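Local atomic coordinates of lipopolysaccharide biosynthesis protein wbpB (Thermus thermophilus, PDB entry 3O9Z), a protein that binds NAD and, as a WlbA-type sugar dehydrogenase, probably oxidises a nucleotide-linked sugar on the way to 2,3-diacetamido-2,3-dideoxy-D-mannuronic acid. Residues A[267-270]-A[271-275]. Residues are numbered along the deposited sequence; the frame is centred on the assembly and turned at random.
Sequences TEVY and RKTLA
Glu268 and Arg271, three residues apart, form an intrahelical salt bridge on the short helix 266-274, which lies against the NAD-binding Rossmann sheet just before its strand 279-280. The two side chains lie alongside each other, and the arginine grips the carboxylate side-on with two nitrogens. Arg271 NH2 meets Glu268 OE2 on its syn side at 2.8 Å, while Arg271 NE gives a longer but nearly straight bond of 3.2 Å to Glu268 OE1. That second oxygen lies in the guanidinium plane, yet the NE approaches it from above the carboxylate; with the planes 44° apart, the pair is twisted. Arg271 runs extended through its first two torsions, then bends at chi3 (73°), bringing the NE and NH2 edge of the guanidinium beside the carboxylate. Lys272 CG packs 3.5 Å from Glu268 OE2, but its ammonium group goes to a salt bridge with Glu277. Without this carboxylate, as with an alanine in place of Glu268, the Arg271 guanidinium would probably lose its mate and be able to swing on the solvent-exposed surface.

On the buried side, Val269 O accepts two bonds, from Thr273 N of the regular helical ladder and from Thr273 OG1 at 2.7 Å, which reach it from opposite faces of the carbonyl plane. The threonine hydroxyl, set beside its own backbone N (chi1 -58°), thus spends its proton within the helix. The Val269 side chain lies about 4 Å from that of NAD-binding Gln131 and about 8 Å from bound NAD.

Tyr270 packs on Ala22 and Ile23 of helix 16-25, its hydroxyl hydrogen-bonded to His19 and to Ser77 of strand 75-78. Thr273 touches Leu100 of strand 98-101 and, together with Leu274, Tyr75, seating the helix against the parallel strands of the sheet.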
ATOM      1  N   THR A 267       9.152  27.118 -11.032  1.00 23.22           N
ATOM      2  CA  THR A 267       8.183  28.219 -11.087  1.00 23.64           C
ATOM      3  C   THR A 267       8.231  28.866 -12.481  1.00 22.52           C
ATOM      4  O   THR A 267       7.200  29.136 -13.098  1.00 22.44           O
ATOM      5  CB  THR A 267       8.491  29.246  -9.999  1.00 23.79           C
ATOM      6  OG1 THR A 267       8.238  28.649  -8.714  1.00 24.03           O
ATOM      7  CG2 THR A 267       7.629  30.498 -10.196  1.00 20.40           C
ATOM      8  N   GLU A 268       9.443  28.980 -13.022  1.00 24.53           N
ATOM      9  CA  GLU A 268       9.559  29.433 -14.405  1.00 23.73           C
ATOM     10  C   GLU A 268       8.916  28.559 -15.488  1.00 24.50           C
ATOM     11  O   GLU A 268       8.266  29.066 -16.386  1.00 22.11           O
ATOM     12  CB  GLU A 268      11.028  29.735 -14.710  1.00 25.20           C
ATOM     13  CG  GLU A 268      11.262  30.194 -16.151  1.00 24.66           C
ATOM     14  CD  GLU A 268      10.673  31.552 -16.457  1.00 32.54           C
ATOM     15  OE1 GLU A 268      10.422  32.346 -15.511  1.00 30.01           O
ATOM     16  OE2 GLU A 268      10.506  31.810 -17.671  1.00 30.57           O
ATOM     17  N   VAL A 269       8.991  27.225 -15.405  1.00 18.93           N
ATOM     18  CA  VAL A 269       8.175  26.398 -16.260  1.00 22.68           C
ATOM     19  C   VAL A 269       6.680  26.725 -16.136  1.00 21.05           C
ATOM     20  O   VAL A 269       5.955  26.679 -17.111  1.00 22.15           O
ATOM     21  CB  VAL A 269       8.487  24.910 -15.956  1.00 20.71           C
ATOM     22  CG1 VAL A 269       7.638  23.979 -16.775  1.00 23.37           C
ATOM     23  CG2 VAL A 269       9.978  24.676 -16.243  1.00 24.36           C
ATOM     24  N   TYR A 270       6.202  26.904 -14.902  1.00 22.96           N
ATOM     25  CA  TYR A 270       4.764  27.101 -14.689  1.00 22.65           C
ATOM     26  C   TYR A 270       4.333  28.405 -15.349  1.00 22.95           C
ATOM     27  O   TYR A 270       3.349  28.470 -16.077  1.00 21.77           O
ATOM     28  CB  TYR A 270       4.462  27.182 -13.186  1.00 22.48           C
ATOM     29  CG  TYR A 270       3.994  25.883 -12.577  1.00 22.66           C
ATOM     30  CD1 TYR A 270       2.690  25.757 -12.122  1.00 21.57           C
ATOM     31  CD2 TYR A 270       4.857  24.808 -12.427  1.00 22.67           C
ATOM     32  CE1 TYR A 270       2.239  24.562 -11.564  1.00 18.82           C
ATOM     33  CE2 TYR A 270       4.429  23.627 -11.868  1.00 20.38           C
ATOM     34  CZ  TYR A 270       3.131  23.510 -11.440  1.00 21.68           C
ATOM     35  OH  TYR A 270       2.648  22.334 -10.932  1.00 20.17           O
ATOM     36  N   ARG A 271       5.148  29.418 -15.110  1.00 21.14           N
ATOM     37  CA  ARG A 271       4.879  30.702 -15.764  1.00 22.89           C
ATOM     38  C   ARG A 271       4.807  30.616 -17.291  1.00 25.77           C
ATOM     39  O   ARG A 271       3.880  31.130 -17.926  1.00 25.06           O
ATOM     40  CB  ARG A 271       5.934  31.710 -15.336  1.00 20.34           C
ATOM     41  CG  ARG A 271       5.643  33.094 -15.897  1.00 24.64           C
ATOM     42  CD  ARG A 271       6.842  34.038 -15.832  1.00 26.44           C
ATOM     43  NE  ARG A 271       7.878  33.693 -16.809  1.00 32.12           N
ATOM     44  CZ  ARG A 271       7.809  33.947 -18.115  1.00 35.75           C
ATOM     45  NH1 ARG A 271       6.732  34.522 -18.636  1.00 33.55           N
ATOM     46  NH2 ARG A 271       8.812  33.607 -18.917  1.00 35.25           N
ATOM     47  N   LYS A 272       5.794  29.970 -17.898  1.00 26.85           N
ATOM     48  CA  LYS A 272       5.768  29.841 -19.352  1.00 24.42           C
ATOM     49  C   LYS A 272       4.540  29.101 -19.822  1.00 28.00           C
ATOM     50  O   LYS A 272       3.954  29.441 -20.835  1.00 24.77           O
ATOM     51  CB  LYS A 272       7.022  29.089 -19.823  1.00 26.33           C
ATOM     52  CG  LYS A 272       8.299  29.904 -19.612  1.00 27.99           C
ATOM     53  CD  LYS A 272       9.473  29.353 -20.416  1.00 33.26           C
ATOM     54  CE  LYS A 272       9.138  29.124 -21.889  1.00 30.05           C
ATOM     55  NZ  LYS A 272       9.485  30.302 -22.750  1.00 35.19           N
ATOM     56  N   THR A 273       4.120  28.096 -19.062  1.00 20.38           N
ATOM     57  CA  THR A 273       3.009  27.264 -19.474  1.00 23.18           C
ATOM     58  C   THR A 273       1.770  28.158 -19.497  1.00 23.72           C
ATOM     59  O   THR A 273       0.966  28.108 -20.418  1.00 25.85           O
ATOM     60  CB  THR A 273       2.865  26.064 -18.510  1.00 18.77           C
ATOM     61  OG1 THR A 273       4.122  25.342 -18.535  1.00 23.23           O
ATOM     62  CG2 THR A 273       1.748  25.139 -18.966  1.00 21.66           C
ATOM     63  N   LEU A 274       1.613  28.960 -18.454  1.00 26.41           N
ATOM     64  CA  LEU A 274       0.364  29.698 -18.293  1.00 25.39           C
ATOM     65  C   LEU A 274       0.369  30.845 -19.291  1.00 29.05           C
ATOM     66  O   LEU A 274      -0.679  31.382 -19.630  1.00 29.19           O
ATOM     67  CB  LEU A 274       0.261  30.267 -16.887  1.00 26.87           C
ATOM     68  CG  LEU A 274       0.066  29.237 -15.765  1.00 27.30           C
ATOM     69  CD1 LEU A 274      -0.194  30.025 -14.512  1.00 26.63           C
ATOM     70  CD2 LEU A 274      -1.056  28.252 -16.038  1.00 30.73           C
ATOM     71  N   ALA A 275       1.563  31.206 -19.743  1.00 28.08           N
ATOM     72  CA  ALA A 275       1.682  32.275 -20.731  1.00 30.53           C
ATOM     73  C   ALA A 275       1.597  31.784 -22.162  1.00 29.59           C
ATOM     74  O   ALA A 275       1.665  32.587 -23.088  1.00 32.69           O
ATOM     75  CB  ALA A 275       2.945  33.070 -20.510  1.00 27.08           C
TER